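Local coordinates for Serine/threonine-protein kinase Tel1 (Chaetomium thermophilum, PDB 6SKY) that probably phosphorylates serine and threonine residues that precede glutamine, using ATP, and so relays DNA-damage signals as an ATM-type checkpoint kinase, at residues Y1963-H1966 with L1967-R1970; V2059-G2062 with L2063-T2066; V2482-S2485 with R2486-T2490; V2920-L2923 with I2924-T2928. All blocks are in the same frame, centred on the assembly; numbering follows the deposited sequence.

Contact 1: residues Y1963-H1966 with L1967-R1970; sequences YDSH and LRGR
The local contact between Tyr1963-His1966 and Leu1967-Arg1970 is the last turn of helix 1953-1968 in the FAT region, closed by a Schellman motif at the subunit interface. Arg1970, with positive phi, is the C-prime residue: Asp1971 N turns back to His1966 O, and Arg1970 N makes a weak bond to Leu1967 O. Before this end the turn is regular, with Leu1967 N giving a hydrogen bond to Tyr1963 O (2.9 Å) and Arg1968 N one to Asp1964 O. Gly1969 N to Ser1965 O is longer and weak. The ring of Tyr1963 also packs on Asp1977 and Leu1981 of helix 1974-1988, while His1966 ND1 is hydrogen-bonded to Asp1977. The carboxylate of Asp1964 bonds instead to backbone N atoms of Ala1991 and Gly1992 of the second subunit. Arg1968 bends at chi3 (59°), which folds its guanidinium back over the turn and sets one face over Asp1964 O, with NH2 3.7 Å from Ser1965 CA. Leu1967 lays CD1 over one face of the Tyr1963 ring as a CH-pi contact, 4.0 Å from the centroid and 18° off the ring normal.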
ATOM      1  N   TYR A1963      19.630  -8.427  13.124  1.00 32.51           N
ATOM      2  CA  TYR A1963      21.067  -8.345  12.919  1.00 32.51           C
ATOM      3  C   TYR A1963      21.686  -7.242  13.757  1.00 32.51           C
ATOM      4  O   TYR A1963      22.733  -7.445  14.376  1.00 32.51           O
ATOM      5  CB  TYR A1963      21.328  -8.129  11.436  1.00 32.51           C
ATOM      6  CG  TYR A1963      22.764  -8.112  11.009  1.00 32.51           C
ATOM      7  CD1 TYR A1963      23.216  -7.162  10.124  1.00 32.51           C
ATOM      8  CD2 TYR A1963      23.659  -9.050  11.470  1.00 32.51           C
ATOM      9  CE1 TYR A1963      24.507  -7.141   9.716  1.00 32.51           C
ATOM     10  CE2 TYR A1963      24.959  -9.029  11.067  1.00 32.51           C
ATOM     11  CZ  TYR A1963      25.376  -8.071  10.190  1.00 32.51           C
ATOM     12  OH  TYR A1963      26.677  -8.039   9.774  1.00 32.51           O
ATOM     13  N   ASP A1964      21.065  -6.063  13.789  1.00 31.68           N
ATOM     14  CA  ASP A1964      21.556  -4.999  14.657  1.00 31.68           C
ATOM     15  C   ASP A1964      21.522  -5.425  16.110  1.00 31.68           C
ATOM     16  O   ASP A1964      22.486  -5.226  16.852  1.00 31.68           O
ATOM     17  CB  ASP A1964      20.722  -3.740  14.479  1.00 31.68           C
ATOM     18  CG  ASP A1964      20.758  -3.211  13.083  1.00 31.68           C
ATOM     19  OD1 ASP A1964      21.538  -3.738  12.265  1.00 31.68           O
ATOM     20  OD2 ASP A1964      19.994  -2.264  12.800  1.00 31.68           O
ATOM     21  N   SER A1965      20.403  -5.995  16.547  1.00 32.00           N
ATOM     22  CA  SER A1965      20.289  -6.367  17.947  1.00 32.00           C
ATOM     23  C   SER A1965      21.300  -7.432  18.334  1.00 32.00           C
ATOM     24  O   SER A1965      21.685  -7.522  19.503  1.00 32.00           O
ATOM     25  CB  SER A1965      18.878  -6.846  18.238  1.00 32.00           C
ATOM     26  OG  SER A1965      18.837  -7.496  19.481  1.00 32.00           O
ATOM     27  N   HIS A1966      21.738  -8.251  17.381  1.00 37.32           N
ATOM     28  CA  HIS A1966      22.720  -9.284  17.682  1.00 37.32           C
ATOM     29  C   HIS A1966      24.151  -8.792  17.581  1.00 37.32           C
ATOM     30  O   HIS A1966      25.014  -9.299  18.296  1.00 37.32           O
ATOM     31  CB  HIS A1966      22.530 -10.483  16.760  1.00 37.32           C
ATOM     32  CG  HIS A1966      21.406 -11.376  17.167  1.00 37.32           C
ATOM     33  ND1 HIS A1966      20.696 -12.137  16.268  1.00 37.32           N
ATOM     34  CD2 HIS A1966      20.868 -11.629  18.381  1.00 37.32           C
ATOM     35  CE1 HIS A1966      19.766 -12.818  16.909  1.00 37.32           C
ATOM     36  NE2 HIS A1966      19.849 -12.527  18.193  1.00 37.32           N
ATOM     37  N   LEU A1967      24.431  -7.826  16.711  1.00 31.82           N
ATOM     38  CA  LEU A1967      25.749  -7.205  16.716  1.00 31.82           C
ATOM     39  C   LEU A1967      25.963  -6.380  17.974  1.00 31.82           C
ATOM     40  O   LEU A1967      27.052  -6.390  18.549  1.00 31.82           O
ATOM     41  CB  LEU A1967      25.928  -6.317  15.494  1.00 31.82           C
ATOM     42  CG  LEU A1967      26.058  -6.931  14.117  1.00 31.82           C
ATOM     43  CD1 LEU A1967      26.148  -5.821  13.109  1.00 31.82           C
ATOM     44  CD2 LEU A1967      27.280  -7.792  14.065  1.00 31.82           C
ATOM     45  N   ARG A1968      24.940  -5.648  18.409  1.00 31.71           N
ATOM     46  CA  ARG A1968      25.102  -4.787  19.573  1.00 31.71           C
ATOM     47  C   ARG A1968      25.304  -5.598  20.843  1.00 31.71           C
ATOM     48  O   ARG A1968      26.127  -5.241  21.689  1.00 31.71           O
ATOM     49  CB  ARG A1968      23.896  -3.869  19.711  1.00 31.71           C
ATOM     50  CG  ARG A1968      23.824  -3.155  21.033  1.00 31.71           C
ATOM     51  CD  ARG A1968      22.747  -2.108  21.029  1.00 31.71           C
ATOM     52  NE  ARG A1968      21.434  -2.676  20.760  1.00 31.71           N
ATOM     53  CZ  ARG A1968      20.790  -2.563  19.605  1.00 31.71           C
ATOM     54  NH1 ARG A1968      21.334  -1.894  18.601  1.00 31.71           N
ATOM     55  NH2 ARG A1968      19.599  -3.116  19.457  1.00 31.71           N
ATOM     56  N   GLY A1969      24.572  -6.685  20.995  1.00 36.49           N
ATOM     57  CA  GLY A1969      24.706  -7.525  22.160  1.00 36.49           C
ATOM     58  C   GLY A1969      25.809  -8.545  22.090  1.00 36.49           C
ATOM     59  O   GLY A1969      25.896  -9.404  22.969  1.00 36.49           O
ATOM     60  N   ARG A1970      26.662  -8.469  21.069  1.00 38.83           N
ATOM     61  CA  ARG A1970      27.757  -9.414  20.870  1.00 38.83           C
ATOM     62  C   ARG A1970      27.253 -10.850  20.897  1.00 38.83           C
ATOM     63  O   ARG A1970      27.885 -11.747  21.453  1.00 38.83           O
ATOM     64  CB  ARG A1970      28.861  -9.205  21.899  1.00 38.83           C
ATOM     65  CG  ARG A1970      29.951  -8.274  21.437  1.00 38.83           C
ATOM     66  CD  ARG A1970      29.506  -6.847  21.499  1.00 38.83           C
ATOM     67  NE  ARG A1970      30.467  -5.961  20.862  1.00 38.83           N
ATOM     68  CZ  ARG A1970      30.237  -4.682  20.602  1.00 38.83           C
ATOM     69  NH1 ARG A1970      29.075  -4.141  20.926  1.00 38.83           N
ATOM     70  NH2 ARG A1970      31.168  -3.950  20.015  1.00 38.83           N
TER

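Contact 2: residues V2059-G2062 with L2063-T2066; sequences VHDG and LKNT
Polar side chains meet first where Asp2061 faces Asn2065, one helical turn on. Asn2065 ND2 approaches Asp2061 OD1 at 2.6 Å, but the N-H points poorly at the oxygen (126°); the hydrogen bond is weak, and the exact placing of the amide is doubtful at this resolution. The carboxylate and amide planes stand 57° apart, so the two groups meet at a slant and do not lie flat together. With chi1 at -60° the amide of Asn2065 is folded beside its own backbone N, and this brings it back over the preceding turn. Lys2064 sends NZ toward the same carboxylate; at 4.2 Å from Asp2061 OD1 it is beyond a salt bridge, although its charge may still steady the acid. Among the backbone bonds, Leu2063 N to Val2059 O and Lys2064 N to His2060 O (both 3.0 Å) continue the alpha-helix 2052-2070, part of the alpha-solenoid of the FAT domain. Gly2062 O accepts twice, from Thr2066 N and from Thr2066 OG1 (2.9 Å), which come from opposite faces of its carbonyl plane; the threonine hydroxyl is thereby turned inward to the helix backbone. The packing contacts are looser. Leu2063 CD1 comes to the edge of the His2060 ring, 4.1 Å from ND1, and lies 4.4 Å from Val2059 CG1. Leu2063 also packs on Leu2087 and Leu2090 of helix 2077-2097.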
ATOM      1  N   VAL A2059      31.761 -24.825 -21.642  1.00 32.53           N
ATOM      2  CA  VAL A2059      30.310 -24.986 -21.637  1.00 32.53           C
ATOM      3  C   VAL A2059      29.930 -26.460 -21.642  1.00 32.53           C
ATOM      4  O   VAL A2059      29.023 -26.884 -20.917  1.00 32.53           O
ATOM      5  CB  VAL A2059      29.693 -24.237 -22.829  1.00 32.53           C
ATOM      6  CG1 VAL A2059      28.238 -24.567 -22.960  1.00 32.53           C
ATOM      7  CG2 VAL A2059      29.877 -22.753 -22.666  1.00 32.53           C
ATOM      8  N   HIS A2060      30.617 -27.267 -22.452  1.00 34.83           N
ATOM      9  CA  HIS A2060      30.293 -28.688 -22.529  1.00 34.83           C
ATOM     10  C   HIS A2060      30.643 -29.415 -21.240  1.00 34.83           C
ATOM     11  O   HIS A2060      29.908 -30.311 -20.808  1.00 34.83           O
ATOM     12  CB  HIS A2060      31.009 -29.317 -23.712  1.00 34.83           C
ATOM     13  CG  HIS A2060      30.462 -28.890 -25.034  1.00 34.83           C
ATOM     14  ND1 HIS A2060      29.241 -28.269 -25.164  1.00 34.83           N
ATOM     15  CD2 HIS A2060      30.965 -28.995 -26.284  1.00 34.83           C
ATOM     16  CE1 HIS A2060      29.016 -28.005 -26.436  1.00 34.83           C
ATOM     17  NE2 HIS A2060      30.048 -28.436 -27.138  1.00 34.83           N
ATOM     18  N   ASP A2061      31.750 -29.043 -20.602  1.00 34.70           N
ATOM     19  CA  ASP A2061      32.052 -29.609 -19.295  1.00 34.70           C
ATOM     20  C   ASP A2061      30.983 -29.235 -18.277  1.00 34.70           C
ATOM     21  O   ASP A2061      30.615 -30.051 -17.423  1.00 34.70           O
ATOM     22  CB  ASP A2061      33.425 -29.141 -18.832  1.00 34.70           C
ATOM     23  CG  ASP A2061      33.949 -29.944 -17.657  1.00 34.70           C
ATOM     24  OD1 ASP A2061      33.233 -30.848 -17.173  1.00 34.70           O
ATOM     25  OD2 ASP A2061      35.085 -29.676 -17.215  1.00 34.70           O
ATOM     26  N   GLY A2062      30.461 -28.010 -18.362  1.00 28.57           N
ATOM     27  CA  GLY A2062      29.392 -27.613 -17.460  1.00 28.57           C
ATOM     28  C   GLY A2062      28.132 -28.430 -17.655  1.00 28.57           C
ATOM     29  O   GLY A2062      27.514 -28.879 -16.689  1.00 28.57           O
ATOM     30  N   LEU A2063      27.733 -28.630 -18.910  1.00 25.83           N
ATOM     31  CA  LEU A2063      26.547 -29.437 -19.198  1.00 25.83           C
ATOM     32  C   LEU A2063      26.711 -30.863 -18.695  1.00 25.83           C
ATOM     33  O   LEU A2063      25.795 -31.433 -18.088  1.00 25.83           O
ATOM     34  CB  LEU A2063      26.266 -29.440 -20.697  1.00 25.83           C
ATOM     35  CG  LEU A2063      25.843 -28.129 -21.347  1.00 25.83           C
ATOM     36  CD1 LEU A2063      25.882 -28.251 -22.839  1.00 25.83           C
ATOM     37  CD2 LEU A2063      24.464 -27.749 -20.898  1.00 25.83           C
ATOM     38  N   LYS A2064      27.878 -31.453 -18.936  1.00 31.87           N
ATOM     39  CA  LYS A2064      28.145 -32.816 -18.498  1.00 31.87           C
ATOM     40  C   LYS A2064      28.070 -32.941 -16.984  1.00 31.87           C
ATOM     41  O   LYS A2064      27.440 -33.861 -16.454  1.00 31.87           O
ATOM     42  CB  LYS A2064      29.514 -33.225 -19.015  1.00 31.87           C
ATOM     43  CG  LYS A2064      29.932 -34.634 -18.770  1.00 31.87           C
ATOM     44  CD  LYS A2064      31.392 -34.746 -19.119  1.00 31.87           C
ATOM     45  CE  LYS A2064      31.695 -34.009 -20.414  1.00 31.87           C
ATOM     46  NZ  LYS A2064      33.084 -33.485 -20.461  1.00 31.87           N
ATOM     47  N   ASN A2065      28.713 -32.023 -16.266  1.00 32.55           N
ATOM     48  CA  ASN A2065      28.696 -32.091 -14.811  1.00 32.55           C
ATOM     49  C   ASN A2065      27.298 -31.871 -14.254  1.00 32.55           C
ATOM     50  O   ASN A2065      26.906 -32.512 -13.273  1.00 32.55           O
ATOM     51  CB  ASN A2065      29.666 -31.068 -14.237  1.00 32.55           C
ATOM     52  CG  ASN A2065      31.080 -31.298 -14.695  1.00 32.55           C
ATOM     53  OD1 ASN A2065      31.564 -32.426 -14.700  1.00 32.55           O
ATOM     54  ND2 ASN A2065      31.753 -30.230 -15.094  1.00 32.55           N
ATOM     55  N   THR A2066      26.524 -30.970 -14.862  1.00 28.97           N
ATOM     56  CA  THR A2066      25.170 -30.737 -14.378  1.00 28.97           C
ATOM     57  C   THR A2066      24.300 -31.971 -14.554  1.00 28.97           C
ATOM     58  O   THR A2066      23.511 -32.312 -13.668  1.00 28.97           O
ATOM     59  CB  THR A2066      24.552 -29.543 -15.091  1.00 28.97           C
ATOM     60  OG1 THR A2066      25.348 -28.385 -14.853  1.00 28.97           O
ATOM     61  CG2 THR A2066      23.178 -29.291 -14.568  1.00 28.97           C
TER

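Contact 3: residues V2482-S2485 with R2486-T2490; sequences VAVS and RQRAT
Arg2486 and Arg2488 both reach back over the first turn of their helix, but they turn their guanidinium groups differently toward it. Arg2486 presents a face: Val2482 O lies over the plane, offset toward the rim, while NH1 comes to 3.7 Å from Ala2483 CA and NH2 to 4.1 Å from Val2482 CG2. Its side chain starts out anti to the backbone N (chi1 -175°), then bends at chi3, and the bend carries the charged group across Val2482 at a slant. NE is hydrogen-bonded outside the turn, to Ser2436 O. Arg2488 presents an edge instead. Ser2485 CA sits in the plane of its guanidinium, 3.9 Å from NE, and the aliphatic part of the chain passes by Val2484 O. The charged end forms a salt bridge from NE to Asp2440, a residue whose loop also touches Ser2485. These side chains decorate the start of helix 2483-2497, which follows a segment of the chain that is not modelled. The bond from Arg2486 N to Val2482 O is weak at 3.4 Å. The next three are firmer, among them Gln2487 N to Ala2483 O at 2.9 Å. The end of the Gln2487 side chain leads away from the first turn and uses NE2 to bond Ala2472 O, on helix 2461-2472. Further along, Arg2486 O takes two donors, Thr2490 N and Thr2490 OG1 (2.7 Å), which arrive from opposite faces of the carbonyl plane.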
ATOM      1  N   VAL A2482     -44.896  -9.793 -26.904  1.00 48.04           N
ATOM      2  CA  VAL A2482     -43.923  -9.577 -27.961  1.00 48.04           C
ATOM      3  C   VAL A2482     -43.294 -10.890 -28.386  1.00 48.04           C
ATOM      4  O   VAL A2482     -42.285 -10.900 -29.079  1.00 48.04           O
ATOM      5  CB  VAL A2482     -42.846  -8.587 -27.524  1.00 48.04           C
ATOM      6  CG1 VAL A2482     -43.452  -7.224 -27.313  1.00 48.04           C
ATOM      7  CG2 VAL A2482     -42.176  -9.068 -26.258  1.00 48.04           C
ATOM      8  N   ALA A2483     -43.892 -12.002 -27.970  1.00 47.34           N
ATOM      9  CA  ALA A2483     -43.380 -13.302 -28.376  1.00 47.34           C
ATOM     10  C   ALA A2483     -43.804 -13.665 -29.788  1.00 47.34           C
ATOM     11  O   ALA A2483     -43.099 -14.415 -30.472  1.00 47.34           O
ATOM     12  CB  ALA A2483     -43.845 -14.375 -27.399  1.00 47.34           C
ATOM     13  N   VAL A2484     -44.932 -13.134 -30.252  1.00 49.11           N
ATOM     14  CA  VAL A2484     -45.388 -13.449 -31.597  1.00 49.11           C
ATOM     15  C   VAL A2484     -44.487 -12.790 -32.631  1.00 49.11           C
ATOM     16  O   VAL A2484     -44.161 -13.390 -33.662  1.00 49.11           O
ATOM     17  CB  VAL A2484     -46.855 -13.031 -31.768  1.00 49.11           C
ATOM     18  CG1 VAL A2484     -47.406 -13.569 -33.069  1.00 49.11           C
ATOM     19  CG2 VAL A2484     -47.668 -13.527 -30.604  1.00 49.11           C
ATOM     20  N   SER A2485     -44.050 -11.559 -32.367  1.00 47.63           N
ATOM     21  CA  SER A2485     -43.158 -10.884 -33.299  1.00 47.63           C
ATOM     22  C   SER A2485     -41.799 -11.567 -33.351  1.00 47.63           C
ATOM     23  O   SER A2485     -41.225 -11.743 -34.432  1.00 47.63           O
ATOM     24  CB  SER A2485     -43.004  -9.424 -32.901  1.00 47.63           C
ATOM     25  OG  SER A2485     -44.188  -8.949 -32.304  1.00 47.63           O
ATOM     26  N   ARG A2486     -41.266 -11.945 -32.191  1.00 42.22           N
ATOM     27  CA  ARG A2486     -40.010 -12.678 -32.151  1.00 42.22           C
ATOM     28  C   ARG A2486     -40.117 -13.985 -32.916  1.00 42.22           C
ATOM     29  O   ARG A2486     -39.215 -14.339 -33.685  1.00 42.22           O
ATOM     30  CB  ARG A2486     -39.609 -12.935 -30.704  1.00 42.22           C
ATOM     31  CG  ARG A2486     -38.260 -13.575 -30.547  1.00 42.22           C
ATOM     32  CD  ARG A2486     -38.004 -13.998 -29.125  1.00 42.22           C
ATOM     33  NE  ARG A2486     -38.099 -12.884 -28.194  1.00 42.22           N
ATOM     34  CZ  ARG A2486     -39.008 -12.791 -27.234  1.00 42.22           C
ATOM     35  NH1 ARG A2486     -39.900 -13.751 -27.070  1.00 42.22           N
ATOM     36  NH2 ARG A2486     -39.018 -11.743 -26.432  1.00 42.22           N
ATOM     37  N   GLN A2487     -41.216 -14.717 -32.722  1.00 43.81           N
ATOM     38  CA  GLN A2487     -41.408 -15.970 -33.441  1.00 43.81           C
ATOM     39  C   GLN A2487     -41.486 -15.739 -34.943  1.00 43.81           C
ATOM     40  O   GLN A2487     -40.916 -16.508 -35.723  1.00 43.81           O
ATOM     41  CB  GLN A2487     -42.662 -16.673 -32.927  1.00 43.81           C
ATOM     42  CG  GLN A2487     -43.607 -17.174 -34.001  1.00 43.81           C
ATOM     43  CD  GLN A2487     -43.150 -18.458 -34.637  1.00 43.81           C
ATOM     44  OE1 GLN A2487     -42.922 -18.521 -35.840  1.00 43.81           O
ATOM     45  NE2 GLN A2487     -43.028 -19.502 -33.831  1.00 43.81           N
ATOM     46  N   ARG A2488     -42.150 -14.664 -35.369  1.00 47.72           N
ATOM     47  CA  ARG A2488     -42.265 -14.395 -36.798  1.00 47.72           C
ATOM     48  C   ARG A2488     -40.918 -14.037 -37.411  1.00 47.72           C
ATOM     49  O   ARG A2488     -40.580 -14.508 -38.506  1.00 47.72           O
ATOM     50  CB  ARG A2488     -43.273 -13.280 -37.033  1.00 47.72           C
ATOM     51  CG  ARG A2488     -44.705 -13.702 -36.817  1.00 47.72           C
ATOM     52  CD  ARG A2488     -45.664 -12.609 -37.230  1.00 47.72           C
ATOM     53  NE  ARG A2488     -45.532 -11.425 -36.390  1.00 47.72           N
ATOM     54  CZ  ARG A2488     -46.109 -10.260 -36.651  1.00 47.72           C
ATOM     55  NH1 ARG A2488     -46.855 -10.121 -37.736  1.00 47.72           N
ATOM     56  NH2 ARG A2488     -45.935  -9.231 -35.835  1.00 47.72           N
ATOM     57  N   ALA A2489     -40.135 -13.206 -36.723  1.00 44.47           N
ATOM     58  CA  ALA A2489     -38.830 -12.825 -37.248  1.00 44.47           C
ATOM     59  C   ALA A2489     -37.895 -14.021 -37.328  1.00 44.47           C
ATOM     60  O   ALA A2489     -37.194 -14.208 -38.332  1.00 44.47           O
ATOM     61  CB  ALA A2489     -38.218 -11.729 -36.388  1.00 44.47           C
ATOM     62  N   THR A2490     -37.867 -14.845 -36.283  1.00 41.88           N
ATOM     63  CA  THR A2490     -37.019 -16.025 -36.338  1.00 41.88           C
ATOM     64  C   THR A2490     -37.491 -16.997 -37.408  1.00 41.88           C
ATOM     65  O   THR A2490     -36.669 -17.674 -38.028  1.00 41.88           O
ATOM     66  CB  THR A2490     -36.971 -16.698 -34.975  1.00 41.88           C
ATOM     67  OG1 THR A2490     -36.907 -15.695 -33.960  1.00 41.88           O
ATOM     68  CG2 THR A2490     -35.742 -17.547 -34.866  1.00 41.88           C
TER

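Contact 4: residues V2920-L2923 with I2924-T2928; sequences VNDL and INQAT
Ile2924 packs against Val2920 one turn earlier in helix 2916-2927, the two side chains lying alongside each other and pointing the same way. From its CB, 3.5 Å from Val2920 O, the chain of Ile2924 continues to CG1, which passes by the same oxygen. The tip, CD1, then meets Val2920 CG1 at 3.9 Å. This course follows from chi1 near -60°, which sets CG1 beside the backbone N and so back along the helix. Beyond the turn, Ile2924 packs on Phe2817 and Arg2818 of helix 2816-2828, and Val2920 on Cys2821 and Glu2822 of that helix. The backbone beneath is helical: Ile2924 N bonds to Val2920 O at 2.9 Å with an N-H angle of 167°, but Ala2927 N to Leu2923 O is more bent, at 133°, and Thr2928 N to Ile2924 O is weak. Gln2926 lays CG near Asp2922 O, and both Leu2923 and Gln2926 touch Pro2797. At the C-terminal end Thr2928 OG1 bonds to Ile2924 O at 2.6 Å, nearly straight along its carbonyl bond. Asp2922 OD2 makes a salt bridge to Arg2260 of the second subunit and Asn2921 ND2 bonds to Ala2259 O of that subunit. An amphipathic FATC helix results, packed on kinase-domain helices by one side and on the partner subunit by another.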
ATOM      1  N   VAL A2920     -13.079 -12.816   3.537  1.00 20.42           N
ATOM      2  CA  VAL A2920     -13.034 -14.271   3.491  1.00 20.42           C
ATOM      3  C   VAL A2920     -13.209 -14.864   4.882  1.00 20.42           C
ATOM      4  O   VAL A2920     -13.850 -15.905   5.042  1.00 20.42           O
ATOM      5  CB  VAL A2920     -11.729 -14.735   2.827  1.00 20.42           C
ATOM      6  CG1 VAL A2920     -11.599 -16.226   2.894  1.00 20.42           C
ATOM      7  CG2 VAL A2920     -11.702 -14.292   1.398  1.00 20.42           C
ATOM      8  N   ASN A2921     -12.661 -14.218   5.912  1.00 24.12           N
ATOM      9  CA  ASN A2921     -12.879 -14.695   7.273  1.00 24.12           C
ATOM     10  C   ASN A2921     -14.354 -14.695   7.620  1.00 24.12           C
ATOM     11  O   ASN A2921     -14.872 -15.668   8.172  1.00 24.12           O
ATOM     12  CB  ASN A2921     -12.114 -13.836   8.272  1.00 24.12           C
ATOM     13  CG  ASN A2921     -10.646 -14.101   8.262  1.00 24.12           C
ATOM     14  OD1 ASN A2921     -10.142 -14.803   7.401  1.00 24.12           O
ATOM     15  ND2 ASN A2921      -9.939 -13.527   9.213  1.00 24.12           N
ATOM     16  N   ASP A2922     -15.049 -13.606   7.306  1.00 25.73           N
ATOM     17  CA  ASP A2922     -16.470 -13.536   7.622  1.00 25.73           C
ATOM     18  C   ASP A2922     -17.267 -14.569   6.837  1.00 25.73           C
ATOM     19  O   ASP A2922     -18.192 -15.192   7.373  1.00 25.73           O
ATOM     20  CB  ASP A2922     -16.991 -12.134   7.346  1.00 25.73           C
ATOM     21  CG  ASP A2922     -17.985 -11.670   8.385  1.00 25.73           C
ATOM     22  OD1 ASP A2922     -18.125 -12.351   9.424  1.00 25.73           O
ATOM     23  OD2 ASP A2922     -18.633 -10.624   8.170  1.00 25.73           O
ATOM     24  N   LEU A2923     -16.914 -14.777   5.568  1.00 21.80           N
ATOM     25  CA  LEU A2923     -17.628 -15.749   4.747  1.00 21.80           C
ATOM     26  C   LEU A2923     -17.446 -17.163   5.272  1.00 21.80           C
ATOM     27  O   LEU A2923     -18.406 -17.931   5.347  1.00 21.80           O
ATOM     28  CB  LEU A2923     -17.159 -15.661   3.303  1.00 21.80           C
ATOM     29  CG  LEU A2923     -17.587 -14.436   2.521  1.00 21.80           C
ATOM     30  CD1 LEU A2923     -16.951 -14.465   1.174  1.00 21.80           C
ATOM     31  CD2 LEU A2923     -19.071 -14.418   2.414  1.00 21.80           C
ATOM     32  N   ILE A2924     -16.216 -17.538   5.622  1.00 37.14           N
ATOM     33  CA  ILE A2924     -15.984 -18.882   6.129  1.00 37.14           C
ATOM     34  C   ILE A2924     -16.568 -19.041   7.522  1.00 37.14           C
ATOM     35  O   ILE A2924     -16.918 -20.148   7.928  1.00 37.14           O
ATOM     36  CB  ILE A2924     -14.482 -19.216   6.094  1.00 37.14           C
ATOM     37  CG1 ILE A2924     -13.954 -19.132   4.673  1.00 37.14           C
ATOM     38  CG2 ILE A2924     -14.222 -20.594   6.603  1.00 37.14           C
ATOM     39  CD1 ILE A2924     -12.559 -19.606   4.520  1.00 37.14           C
ATOM     40  N   ASN A2925     -16.708 -17.954   8.276  1.00 26.57           N
ATOM     41  CA  ASN A2925     -17.382 -18.059   9.564  1.00 26.57           C
ATOM     42  C   ASN A2925     -18.863 -18.334   9.391  1.00 26.57           C
ATOM     43  O   ASN A2925     -19.427 -19.170  10.098  1.00 26.57           O
ATOM     44  CB  ASN A2925     -17.192 -16.786  10.379  1.00 26.57           C
ATOM     45  CG  ASN A2925     -15.895 -16.763  11.130  1.00 26.57           C
ATOM     46  OD1 ASN A2925     -15.281 -15.715  11.281  1.00 26.57           O
ATOM     47  ND2 ASN A2925     -15.467 -17.915  11.611  1.00 26.57           N
ATOM     48  N   GLN A2926     -19.518 -17.628   8.475  1.00 24.44           N
ATOM     49  CA  GLN A2926     -20.952 -17.829   8.337  1.00 24.44           C
ATOM     50  C   GLN A2926     -21.310 -19.030   7.481  1.00 24.44           C
ATOM     51  O   GLN A2926     -22.463 -19.458   7.504  1.00 24.44           O
ATOM     52  CB  GLN A2926     -21.626 -16.573   7.788  1.00 24.44           C
ATOM     53  CG  GLN A2926     -21.143 -16.124   6.451  1.00 24.44           C
ATOM     54  CD  GLN A2926     -21.852 -14.878   5.974  1.00 24.44           C
ATOM     55  OE1 GLN A2926     -22.870 -14.955   5.291  1.00 24.44           O
ATOM     56  NE2 GLN A2926     -21.315 -13.721   6.327  1.00 24.44           N
ATOM     57  N   ALA A2927     -20.357 -19.607   6.757  1.00 21.44           N
ATOM     58  CA  ALA A2927     -20.638 -20.808   5.989  1.00 21.44           C
ATOM     59  C   ALA A2927     -20.531 -22.078   6.812  1.00 21.44           C
ATOM     60  O   ALA A2927     -21.149 -23.078   6.449  1.00 21.44           O
ATOM     61  CB  ALA A2927     -19.699 -20.902   4.795  1.00 21.44           C
ATOM     62  N   THR A2928     -19.757 -22.069   7.895  1.00 22.11           N
ATOM     63  CA  THR A2928     -19.555 -23.240   8.736  1.00 22.11           C
ATOM     64  C   THR A2928     -20.236 -23.116  10.089  1.00 22.11           C
ATOM     65  O   THR A2928     -20.026 -23.969  10.951  1.00 22.11           O
ATOM     66  CB  THR A2928     -18.064 -23.500   8.941  1.00 22.11           C
ATOM     67  OG1 THR A2928     -17.417 -22.294   9.340  1.00 22.11           O
ATOM     68  CG2 THR A2928     -17.422 -23.990   7.676  1.00 22.11           C
TER

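In the fold
All four contacts are single turns of helix, yet their surroundings set them apart. Contact 4 is buried, contacts 1 and 2 are partly buried, and contact 3 lies at the surface, where arginines dominate and find their polar partners outside the turn. Contacts 1 and 2 belong to the FAT region, about 43 Å apart between centres, and both pack on the helix that follows, contact 1 partly through a hydrogen bond and contact 2 mainly through leucines; contact 1 ends its helix, whereas contact 2 continues one. Contacts 1 and 4 both meet the second subunit, through backbone partners in each and, in contact 4, also through an arginine of that subunit. Contacts 2, 3 and 4 share a threonine hydroxyl bonded to the carbonyl one turn back.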